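Local coordinates for protein hydratase ChsH1 (Mycobacterium tuberculosis, PDB 4W78) that hydrates the double bond of a steroid enoyl-CoA during cholesterol side-chain degradation, as the ChsH1 partner of a complex with ChsH2, at residues Leu136-Ile146 with Glu157-Lys166; His57-Gln68 with Gln107-Pro115. One frame throughout, in Å; residues are numbered along the deposited sequence.

Contact 1 (Leu136-Ile146 with Glu157-Lys166)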
loop_
_atom_site.group_PDB
_atom_site.type_symbol
_atom_site.label_atom_id
_atom_site.label_comp_id
_atom_site.label_asym_id
_atom_site.label_seq_id
_atom_site.Cartn_x
_atom_site.Cartn_y
_atom_site.Cartn_z
ATOM N N LEU A 136 -3.837 -19.604 25.695
ATOM C CA LEU A 136 -3.027 -19.972 24.540
ATOM C C LEU A 136 -1.841 -20.845 24.937
ATOM O O LEU A 136 -1.112 -21.343 24.077
ATOM C CB LEU A 136 -2.537 -18.719 23.809
ATOM C CG LEU A 136 -3.627 -17.837 23.193
ATOM C CD1 LEU A 136 -3.033 -16.587 22.583
ATOM C CD2 LEU A 136 -4.408 -18.615 22.149
ATOM N N GLY A 137 -1.657 -21.032 26.241
ATOM C CA GLY A 137 -0.530 -21.787 26.759
ATOM C C GLY A 137 0.258 -20.989 27.779
ATOM O O GLY A 137 -0.052 -19.826 28.038
ATOM N N GLU A 138 1.279 -21.608 28.365
ATOM C CA GLU A 138 2.143 -20.898 29.298
ATOM C C GLU A 138 2.866 -19.778 28.555
ATOM O O GLU A 138 3.359 -19.975 27.441
ATOM C CB GLU A 138 3.153 -21.842 29.952
ATOM C CG GLU A 138 3.956 -21.198 31.080
ATOM C CD GLU A 138 4.975 -22.137 31.708
ATOM O OE1 GLU A 138 5.964 -22.496 31.027
ATOM O OE2 GLU A 138 4.793 -22.512 32.888
ATOM N N GLY A 139 2.915 -18.598 29.159
ATOM C CA GLY A 139 3.544 -17.474 28.496
ATOM C C GLY A 139 3.999 -16.347 29.400
ATOM O O GLY A 139 3.776 -16.355 30.613
ATOM N N TRP A 140 4.651 -15.368 28.788
ATOM C CA TRP A 140 5.090 -14.163 29.481
ATOM C C TRP A 140 4.515 -12.958 28.778
ATOM O O TRP A 140 4.498 -12.906 27.551
ATOM C CB TRP A 140 6.609 -14.051 29.427
ATOM C CG TRP A 140 7.325 -15.004 30.319
ATOM C CD1 TRP A 140 7.422 -16.357 30.168
ATOM C CD2 TRP A 140 8.076 -14.671 31.488
ATOM N NE1 TRP A 140 8.184 -16.890 31.178
ATOM C CE2 TRP A 140 8.598 -15.875 32.002
ATOM C CE3 TRP A 140 8.364 -13.471 32.147
ATOM C CZ2 TRP A 140 9.384 -15.917 33.152
ATOM C CZ3 TRP A 140 9.146 -13.514 33.291
ATOM C CH2 TRP A 140 9.645 -14.730 33.782
ATOM N N PHE A 141 4.037 -11.982 29.542
ATOM C CA PHE A 141 3.564 -10.743 28.939
ATOM C C PHE A 141 4.679 -9.717 28.933
ATOM O O PHE A 141 5.401 -9.580 29.921
ATOM C CB PHE A 141 2.353 -10.186 29.697
ATOM C CG PHE A 141 1.109 -11.038 29.576
ATOM C CD1 PHE A 141 0.247 -10.860 28.515
ATOM C CD2 PHE A 141 0.808 -11.997 30.529
ATOM C CE1 PHE A 141 -0.903 -11.624 28.399
ATOM C CE2 PHE A 141 -0.339 -12.771 30.418
ATOM C CZ PHE A 141 -1.191 -12.580 29.349
ATOM N N ILE A 142 4.803 -9.007 27.818
ATOM C CA ILE A 142 5.854 -8.002 27.642
ATOM C C ILE A 142 5.210 -6.680 27.246
ATOM O O ILE A 142 4.504 -6.600 26.235
ATOM C CB ILE A 142 6.829 -8.423 26.543
ATOM C CG1 ILE A 142 7.572 -9.688 26.965
ATOM C CG2 ILE A 142 7.829 -7.302 26.257
ATOM C CD1 ILE A 142 7.533 -10.770 25.924
ATOM N N ASN A 143 5.431 -5.651 28.062
ATOM C CA ASN A 143 4.973 -4.297 27.776
ATOM C C ASN A 143 6.080 -3.410 27.251
ATOM O O ASN A 143 7.253 -3.550 27.650
ATOM C CB ASN A 143 4.412 -3.658 29.043
ATOM C CG ASN A 143 3.158 -4.350 29.531
ATOM O OD1 ASN A 143 2.050 -3.967 29.169
ATOM N ND2 ASN A 143 3.330 -5.386 30.334
ATOM N N GLN A 144 5.719 -2.505 26.356
ATOM C CA GLN A 144 6.648 -1.475 25.873
ATOM C C GLN A 144 5.993 -0.112 25.950
ATOM O O GLN A 144 4.781 0.007 25.717
ATOM C CB GLN A 144 7.037 -1.740 24.428
ATOM C CG GLN A 144 7.996 -2.890 24.202
ATOM C CD GLN A 144 8.337 -3.017 22.731
ATOM O OE1 GLN A 144 7.657 -3.720 21.982
ATOM N NE2 GLN A 144 9.368 -2.305 22.303
ATOM N N HIS A 145 6.772 0.921 26.271
ATOM C CA HIS A 145 6.305 2.298 26.173
ATOM C C HIS A 145 7.005 2.949 24.985
ATOM O O HIS A 145 8.238 3.064 24.956
ATOM C CB HIS A 145 6.588 3.092 27.449
ATOM C CG HIS A 145 5.971 4.464 27.463
ATOM N ND1 HIS A 145 6.489 5.504 28.195
ATOM C CD2 HIS A 145 4.885 4.970 26.836
ATOM C CE1 HIS A 145 5.758 6.588 28.034
ATOM N NE2 HIS A 145 4.772 6.289 27.216
ATOM N N ILE A 146 6.213 3.324 23.997
ATOM C CA ILE A 146 6.700 3.962 22.780
ATOM C C ILE A 146 6.365 5.432 22.866
ATOM O O ILE A 146 5.253 5.795 23.268
ATOM C CB ILE A 146 5.926 3.405 21.577
ATOM C CG1 ILE A 146 6.003 1.878 21.513
ATOM C CG2 ILE A 146 6.323 4.104 20.269
ATOM C CD1 ILE A 146 7.333 1.310 21.718
ATOM N N GLU A 157 2.109 8.812 22.333
ATOM C CA GLU A 157 2.749 7.714 23.028
ATOM C C GLU A 157 1.873 6.482 22.977
ATOM O O GLU A 157 0.683 6.564 22.654
ATOM C CB GLU A 157 3.164 8.076 24.460
ATOM C CG GLU A 157 2.099 8.423 25.457
ATOM C CD GLU A 157 2.713 8.529 26.857
ATOM O OE1 GLU A 157 2.297 7.784 27.759
ATOM O OE2 GLU A 157 3.648 9.335 27.037
ATOM N N MET A 158 2.477 5.334 23.234
ATOM C CA MET A 158 1.752 4.077 23.164
ATOM C C MET A 158 2.251 3.121 24.221
ATOM O O MET A 158 3.449 3.028 24.468
ATOM C CB MET A 158 1.940 3.462 21.782
ATOM C CG MET A 158 1.397 2.063 21.640
ATOM S SD MET A 158 1.412 1.549 19.926
ATOM C CE MET A 158 3.139 1.297 19.619
ATOM N N ASN A 159 1.316 2.428 24.864
ATOM C CA ASN A 159 1.634 1.281 25.687
ATOM C C ASN A 159 1.200 0.067 24.876
ATOM O O ASN A 159 0.025 -0.032 24.482
ATOM C CB ASN A 159 0.887 1.365 27.011
ATOM C CG ASN A 159 1.245 2.610 27.811
ATOM O OD1 ASN A 159 2.420 2.955 27.964
ATOM N ND2 ASN A 159 0.226 3.292 28.330
ATOM N N TRP A 160 2.155 -0.811 24.571
ATOM C CA TRP A 160 1.962 -1.957 23.678
ATOM C C TRP A 160 2.218 -3.212 24.493
ATOM O O TRP A 160 3.248 -3.307 25.145
ATOM C CB TRP A 160 3.015 -1.881 22.566
ATOM C CG TRP A 160 2.824 -2.850 21.457
ATOM C CD1 TRP A 160 3.495 -4.020 21.226
ATOM C CD2 TRP A 160 1.892 -2.706 20.412
ATOM N NE1 TRP A 160 3.006 -4.622 20.084
ATOM C CE2 TRP A 160 2.022 -3.822 19.563
ATOM C CE3 TRP A 160 0.953 -1.729 20.107
ATOM C CZ2 TRP A 160 1.235 -3.978 18.428
ATOM C CZ3 TRP A 160 0.216 -1.858 19.036
ATOM C CH2 TRP A 160 0.329 -2.980 18.178
ATOM N N ARG A 161 1.306 -4.175 24.465
ATOM C CA ARG A 161 1.496 -5.393 25.242
ATOM C C ARG A 161 1.359 -6.621 24.364
ATOM O O ARG A 161 0.397 -6.752 23.601
ATOM C CB ARG A 161 0.498 -5.452 26.391
ATOM C CG ARG A 161 0.650 -6.615 27.352
ATOM C CD ARG A 161 -0.448 -6.454 28.418
ATOM N NE ARG A 161 -0.473 -7.481 29.451
ATOM C CZ ARG A 161 -1.530 -8.253 29.708
ATOM N NH1 ARG A 161 -2.645 -8.128 28.996
ATOM N NH2 ARG A 161 -1.472 -9.155 30.675
ATOM N N ILE A 162 2.334 -7.517 24.470
ATOM C CA ILE A 162 2.280 -8.774 23.745
ATOM C C ILE A 162 2.432 -9.937 24.702
ATOM O O ILE A 162 2.893 -9.779 25.840
ATOM C CB ILE A 162 3.383 -8.876 22.665
ATOM C CG1 ILE A 162 4.769 -8.952 23.315
ATOM C CG2 ILE A 162 3.293 -7.712 21.697
ATOM C CD1 ILE A 162 5.917 -9.253 22.331
ATOM N N LEU A 163 2.031 -11.111 24.224
ATOM C CA LEU A 163 2.191 -12.357 24.948
ATOM C C LEU A 163 3.077 -13.282 24.127
ATOM O O LEU A 163 2.769 -13.571 22.965
ATOM C CB LEU A 163 0.821 -13.009 25.162
ATOM C CG LEU A 163 0.834 -14.436 25.700
ATOM C CD1 LEU A 163 1.390 -14.507 27.122
ATOM C CD2 LEU A 163 -0.577 -15.018 25.626
ATOM N N LYS A 164 4.192 -13.713 24.704
ATOM C CA LYS A 164 5.003 -14.770 24.103
ATOM C C LYS A 164 4.662 -16.066 24.812
ATOM O O LYS A 164 4.760 -16.157 26.037
ATOM C CB LYS A 164 6.496 -14.479 24.271
ATOM C CG LYS A 164 6.980 -13.271 23.495
ATOM C CD LYS A 164 7.128 -13.600 22.025
ATOM C CE LYS A 164 8.310 -14.525 21.798
ATOM N NZ LYS A 164 8.168 -15.241 20.497
ATOM N N PHE A 165 4.263 -17.082 24.053
ATOM C CA PHE A 165 3.706 -18.274 24.668
ATOM C C PHE A 165 4.255 -19.546 24.039
ATOM O O PHE A 165 4.767 -19.520 22.919
ATOM C CB PHE A 165 2.166 -18.251 24.579
ATOM C CG PHE A 165 1.630 -18.259 23.167
ATOM C CD1 PHE A 165 1.433 -17.080 22.472
ATOM C CD2 PHE A 165 1.309 -19.459 22.541
ATOM C CE1 PHE A 165 0.941 -17.089 21.178
ATOM C CE2 PHE A 165 0.821 -19.472 21.249
ATOM C CZ PHE A 165 0.631 -18.296 20.568
ATOM N N LYS A 166 4.136 -20.644 24.777
ATOM C CA LYS A 166 4.460 -21.972 24.277
ATOM C C LYS A 166 3.247 -22.531 23.548
ATOM O O LYS A 166 2.187 -22.705 24.149
ATOM C CB LYS A 166 4.818 -22.902 25.438
ATOM C CG LYS A 166 6.228 -22.740 25.980
ATOM C CD LYS A 166 6.479 -23.720 27.111
ATOM C CE LYS A 166 7.963 -23.929 27.349
ATOM N NZ LYS A 166 8.652 -22.635 27.573
HETATM O O HOH W 1 5.284 -5.077 23.910
HETATM O O HOH W 2 1.361 -7.281 31.986
HETATM O O HOH W 3 3.428 -0.065 28.550
#

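Contact 2 (His57-Gln68 with Gln107-Pro115)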
loop_
_atom_site.group_PDB
_atom_site.type_symbol
_atom_site.label_atom_id
_atom_site.label_comp_id
_atom_site.label_asym_id
_atom_site.label_seq_id
_atom_site.Cartn_x
_atom_site.Cartn_y
_atom_site.Cartn_z
ATOM N N HIS A 57 -7.976 23.737 13.421
ATOM C CA HIS A 57 -6.623 23.318 13.072
ATOM C C HIS A 57 -5.981 24.337 12.126
ATOM O O HIS A 57 -6.690 25.041 11.411
ATOM C CB HIS A 57 -6.655 21.935 12.429
ATOM C CG HIS A 57 -7.285 20.888 13.295
ATOM N ND1 HIS A 57 -6.642 20.344 14.386
ATOM C CD2 HIS A 57 -8.498 20.288 13.233
ATOM C CE1 HIS A 57 -7.426 19.440 14.950
ATOM N NE2 HIS A 57 -8.557 19.385 14.269
ATOM N N PRO A 58 -4.634 24.416 12.116
ATOM C CA PRO A 58 -3.951 25.429 11.295
ATOM C C PRO A 58 -4.074 25.147 9.802
ATOM O O PRO A 58 -3.781 26.019 8.982
ATOM C CB PRO A 58 -2.484 25.303 11.730
ATOM C CG PRO A 58 -2.525 24.597 13.041
ATOM C CD PRO A 58 -3.685 23.667 12.954
ATOM N N GLY A 59 -4.512 23.939 9.470
ATOM C CA GLY A 59 -4.662 23.487 8.096
ATOM C C GLY A 59 -4.977 22.013 8.182
ATOM O O GLY A 59 -5.275 21.526 9.274
ATOM N N ILE A 60 -4.921 21.303 7.054
ATOM C CA ILE A 60 -5.167 19.863 7.050
ATOM C C ILE A 60 -4.317 19.198 8.123
ATOM O O ILE A 60 -3.153 19.547 8.300
ATOM C CB ILE A 60 -4.832 19.235 5.674
ATOM C CG1 ILE A 60 -5.946 19.551 4.668
ATOM C CG2 ILE A 60 -4.648 17.720 5.789
ATOM C CD1 ILE A 60 -5.563 19.264 3.219
ATOM N N VAL A 61 -4.909 18.263 8.864
ATOM C CA VAL A 61 -4.161 17.522 9.866
ATOM C C VAL A 61 -4.158 16.033 9.533
ATOM O O VAL A 61 -5.024 15.544 8.802
ATOM C CB VAL A 61 -4.737 17.735 11.288
ATOM C CG1 VAL A 61 -4.376 19.116 11.811
ATOM C CG2 VAL A 61 -6.253 17.532 11.297
ATOM N N ALA A 62 -3.169 15.312 10.054
ATOM C CA ALA A 62 -3.141 13.865 9.909
ATOM C C ALA A 62 -4.122 13.202 10.880
ATOM O O ALA A 62 -4.292 13.660 11.999
ATOM C CB ALA A 62 -1.717 13.346 10.173
ATOM N N PRO A 63 -4.735 12.089 10.468
ATOM C CA PRO A 63 -5.518 11.318 11.444
ATOM C C PRO A 63 -4.632 10.884 12.612
ATOM O O PRO A 63 -3.534 10.387 12.387
ATOM C CB PRO A 63 -5.969 10.085 10.647
ATOM C CG PRO A 63 -5.851 10.478 9.201
ATOM C CD PRO A 63 -4.742 11.491 9.121
ATOM N N PRO A 64 -5.095 11.074 13.860
ATOM C CA PRO A 64 -4.260 10.693 15.006
ATOM C C PRO A 64 -3.836 9.230 14.940
ATOM O O PRO A 64 -2.679 8.905 15.243
ATOM C CB PRO A 64 -5.182 10.934 16.197
ATOM C CG PRO A 64 -6.046 12.083 15.733
ATOM C CD PRO A 64 -6.294 11.833 14.268
ATOM N N ALA A 65 -4.754 8.371 14.502
ATOM C CA ALA A 65 -4.505 6.930 14.432
ATOM C C ALA A 65 -3.459 6.532 13.389
ATOM O O ALA A 65 -3.100 5.365 13.305
ATOM C CB ALA A 65 -5.810 6.174 14.176
ATOM N N MET A 66 -2.991 7.489 12.586
ATOM C CA MET A 66 -1.849 7.232 11.696
ATOM C C MET A 66 -0.476 7.327 12.359
ATOM O O MET A 66 0.535 7.084 11.690
ATOM C CB MET A 66 -1.866 8.175 10.478
ATOM C CG MET A 66 -2.895 7.802 9.427
ATOM S SD MET A 66 -2.626 8.705 7.883
ATOM C CE MET A 66 -1.252 7.794 7.177
ATOM N N ILE A 67 -0.400 7.639 13.654
ATOM C CA ILE A 67 0.912 7.901 14.268
ATOM C C ILE A 67 1.912 6.761 14.057
ATOM O O ILE A 67 3.049 7.005 13.673
ATOM C CB ILE A 67 0.831 8.320 15.757
ATOM C CG1 ILE A 67 2.208 8.777 16.264
ATOM C CG2 ILE A 67 0.295 7.184 16.638
ATOM C CD1 ILE A 67 2.670 10.078 15.640
ATOM N N GLN A 68 1.465 5.521 14.228
ATOM C CA GLN A 68 2.364 4.384 14.085
ATOM C C GLN A 68 2.717 4.118 12.623
ATOM O O GLN A 68 3.750 3.515 12.327
ATOM C CB GLN A 68 1.713 3.156 14.724
ATOM C CG GLN A 68 2.613 1.973 14.944
ATOM C CD GLN A 68 1.946 0.913 15.821
ATOM O OE1 GLN A 68 0.963 1.178 16.490
ATOM N NE2 GLN A 68 2.477 -0.294 15.793
ATOM N N GLN A 107 -3.016 4.032 22.739
ATOM C CA GLN A 107 -2.328 5.179 22.157
ATOM C C GLN A 107 -2.888 6.484 22.715
ATOM O O GLN A 107 -4.109 6.638 22.848
ATOM C CB GLN A 107 -2.470 5.174 20.625
ATOM C CG GLN A 107 -1.809 3.960 19.958
ATOM C CD GLN A 107 -1.660 4.105 18.448
ATOM O OE1 GLN A 107 -2.364 4.880 17.811
ATOM N NE2 GLN A 107 -0.719 3.348 17.869
ATOM N N THR A 108 -1.994 7.414 23.041
ATOM C CA THR A 108 -2.385 8.748 23.501
ATOM C C THR A 108 -1.834 9.774 22.511
ATOM O O THR A 108 -0.667 9.698 22.099
ATOM C CB THR A 108 -1.828 9.027 24.906
ATOM O OG1 THR A 108 -2.407 8.103 25.841
ATOM C CG2 THR A 108 -2.117 10.460 25.346
ATOM N N TYR A 109 -2.680 10.705 22.087
ATOM C CA TYR A 109 -2.279 11.710 21.100
ATOM C C TYR A 109 -2.241 13.083 21.766
ATOM O O TYR A 109 -3.272 13.616 22.181
ATOM C CB TYR A 109 -3.249 11.709 19.910
ATOM C CG TYR A 109 -3.592 10.311 19.441
ATOM C CD1 TYR A 109 -2.658 9.533 18.756
ATOM C CD2 TYR A 109 -4.839 9.759 19.702
ATOM C CE1 TYR A 109 -2.963 8.240 18.351
ATOM C CE2 TYR A 109 -5.152 8.476 19.304
ATOM C CZ TYR A 109 -4.208 7.722 18.620
ATOM O OH TYR A 109 -4.536 6.452 18.230
ATOM N N HIS A 110 -1.049 13.659 21.885
ATOM C CA HIS A 110 -0.945 14.933 22.597
ATOM C C HIS A 110 -1.486 16.101 21.778
ATOM O O HIS A 110 -2.055 17.045 22.334
ATOM C CB HIS A 110 0.490 15.195 23.040
ATOM C CG HIS A 110 1.050 14.118 23.915
ATOM N ND1 HIS A 110 0.410 13.678 25.053
ATOM C CD2 HIS A 110 2.189 13.391 23.817
ATOM C CE1 HIS A 110 1.129 12.722 25.617
ATOM N NE2 HIS A 110 2.215 12.531 24.888
ATOM N N ARG A 111 -1.291 16.031 20.465
ATOM C CA ARG A 111 -1.858 16.991 19.524
ATOM C C ARG A 111 -1.943 16.345 18.152
ATOM O O ARG A 111 -1.413 15.246 17.936
ATOM C CB ARG A 111 -1.006 18.268 19.440
ATOM C CG ARG A 111 0.407 18.075 18.877
ATOM C CD ARG A 111 0.975 19.428 18.478
ATOM N NE ARG A 111 2.378 19.373 18.077
ATOM C CZ ARG A 111 2.798 19.211 16.827
ATOM N NH1 ARG A 111 1.931 19.052 15.833
ATOM N NH2 ARG A 111 4.102 19.193 16.574
ATOM N N TYR A 112 -2.608 17.033 17.227
ATOM C CA TYR A 112 -2.695 16.606 15.841
ATOM C C TYR A 112 -1.441 17.057 15.091
ATOM O O TYR A 112 -0.887 18.133 15.367
ATOM C CB TYR A 112 -3.953 17.204 15.181
ATOM C CG TYR A 112 -5.237 16.471 15.523
ATOM C CD1 TYR A 112 -5.686 16.380 16.842
ATOM C CD2 TYR A 112 -6.003 15.882 14.533
ATOM C CE1 TYR A 112 -6.857 15.698 17.157
ATOM C CE2 TYR A 112 -7.181 15.218 14.827
ATOM C CZ TYR A 112 -7.598 15.118 16.140
ATOM O OH TYR A 112 -8.761 14.439 16.425
ATOM N N LEU A 113 -0.988 16.231 14.153
ATOM C CA LEU A 113 0.187 16.556 13.339
ATOM C C LEU A 113 -0.175 17.172 11.993
ATOM O O LEU A 113 -1.233 16.889 11.420
ATOM C CB LEU A 113 1.024 15.302 13.105
ATOM C CG LEU A 113 1.402 14.541 14.369
ATOM C CD1 LEU A 113 2.198 13.309 13.970
ATOM C CD2 LEU A 113 2.187 15.438 15.335
ATOM N N LEU A 114 0.727 17.997 11.475
ATOM C CA LEU A 114 0.539 18.650 10.186
ATOM C C LEU A 114 1.444 18.044 9.115
ATOM O O LEU A 114 2.575 17.659 9.408
ATOM C CB LEU A 114 0.875 20.137 10.318
ATOM C CG LEU A 114 0.076 20.922 11.356
ATOM C CD1 LEU A 114 0.765 22.258 11.639
ATOM C CD2 LEU A 114 -1.335 21.158 10.830
ATOM N N PRO A 115 0.953 17.945 7.868
ATOM C CA PRO A 115 1.849 17.590 6.766
ATOM C C PRO A 115 3.139 18.418 6.798
ATOM O O PRO A 115 3.091 19.631 7.040
ATOM C CB PRO A 115 1.016 17.912 5.525
ATOM C CG PRO A 115 -0.400 17.639 5.976
ATOM C CD PRO A 115 -0.447 18.093 7.421
HETATM O O HOH W 4 -2.340 13.784 14.039
HETATM O O HOH W 5 -1.316 4.589 15.105
#

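Contact 1 (Leu136-Ile146 with Glu157-Lys166)
Leu136 lays its CB over the middle of one face of the Phe165 ring, a CH-pi contact 4.2 Å from CB to the ring centroid, just before the two chains fall into antiparallel register. Gly137 follows with a backbone conformation that calls for glycine. Glu138 O accepts a hydrogen bond from Lys166 N, the first rung of the ladder; the Glu138 carboxylate runs alongside the Lys166 side chain, and its OE1 is hydrogen-bonded to Tyr97 OH. At Gly139 the strands come so close that a beta carbon would collide with Lys164 O and Leu163 CD1 and be tight against Phe165 CB. Trp140 pairs with Lys164 through two backbone bonds.

At Phe141 the ring is covered on both faces. Leu163 CD1 sits over its centre, 3.9 Å from the centroid, while on the opposite face the Arg161 guanidinium lies nearly flat, its plane only 12° from that of the ring. Arg161 reaches it with a chain extended as far as NE, CG anti to the backbone N (chi1 -175°), NH2 passing 3.2 Å from Phe141 CD1; NH1 is hydrogen-bonded to Asn104 OD1, which probably helps to hold the guanidinium in place.

Ile142 turns to the other face of the sheet, where its CD1 meets Lys164 CG at 3.5 Å. Asn143 runs beside Arg161, and a water accepts from both Asn143 ND2, which is also hydrogen-bonded to Asp127 O, and Arg161 NE. At His145, NE2 comes 2.9 Å from Glu157 OE1, with ring and carboxylate planes inclined at 67°. Ile146 closes the run, its CG1 packed tightly at 3.5 Å from Met158 CE.

The alternating pairs make a regular antiparallel ladder, and because strands 139-150 and 153-165 are consecutive they form a beta hairpin within the hot-dog sheet.

Contact 2 (His57-Gln68 with Gln107-Pro115)
The extended backbone at Val61-Ala62 meets that of Leu113 through one direct hydrogen bond, Ala62 N to Leu113 O at 2.8 Å and nearly straight at 170°, and a water that donates to Ala62 O and accepts from Leu113 N completes the link.

Two tyrosines then receive the same proline. Pro64 CB stands over the centre of the Tyr109 ring, 3.7 Å from the centroid, whereas Pro64 CG lies over the Tyr112 ring, displaced toward its rim and 3.4 Å from Tyr112 CZ. The opposite face of Tyr112 is met by His57 CE1, so this ring is held between histidine and proline; the His57 and Tyr112 planes are inclined at 42°. Val61 CG2 comes in obliquely, 3.6 Å from Tyr112 CD2, while Val61 CG1 touches Leu114 CD2.

Tyr109 OH donates to Gln107 OE1 at 2.7 Å, in the amide plane and on a lone pair. The same oxygen receives a water that also bridges Ala65 O and Gln68 N, tying the amide to the start of the helical turns. With its CG1 anti to the backbone N (chi1 -172°), Ile67 carries CD1 to 3.7 Å from Leu113 CD1, and its CG2 lies in plane at the edge of Tyr109.

The contact thus joins the loop 57-63 and the 3-10 turn that follows it to the end of strand 99-109 and the loop after it. Helix 29-39 packs on Ala62 through Ile32, and strand 153-165 brings Ala156 against Ile67. The ChsH2 chain completes the surroundings: its Ile73 N bonds Tyr112 OH, its Gln60 accepts from Ala65 N, and one of its strands pairs with Gln107 and Thr108, so that the sheet continues across the interface.

How the contacts relate
Contact 1 and contact 2 illustrate how one sheet can connect distant local packings: their centres are about 26 Å apart, on opposite sides of the chain's centre, yet strands 153-165 and 99-109 are neighbours and bring their ends together. Glu157 O lies 2.8 Å from Thr108 N, a probable hydrogen bond between the strands, and Met158 SD packs 3.5 Å from both Gln107 NE2 and Gln68 OE1. In sequence, contact 2 is complete before contact 1 begins. Both approach ChsH2, but unequally: contact 1 reaches it through Trp160 packing on Ile52 of ChsH2, whereas contact 2 meets it with nine residues.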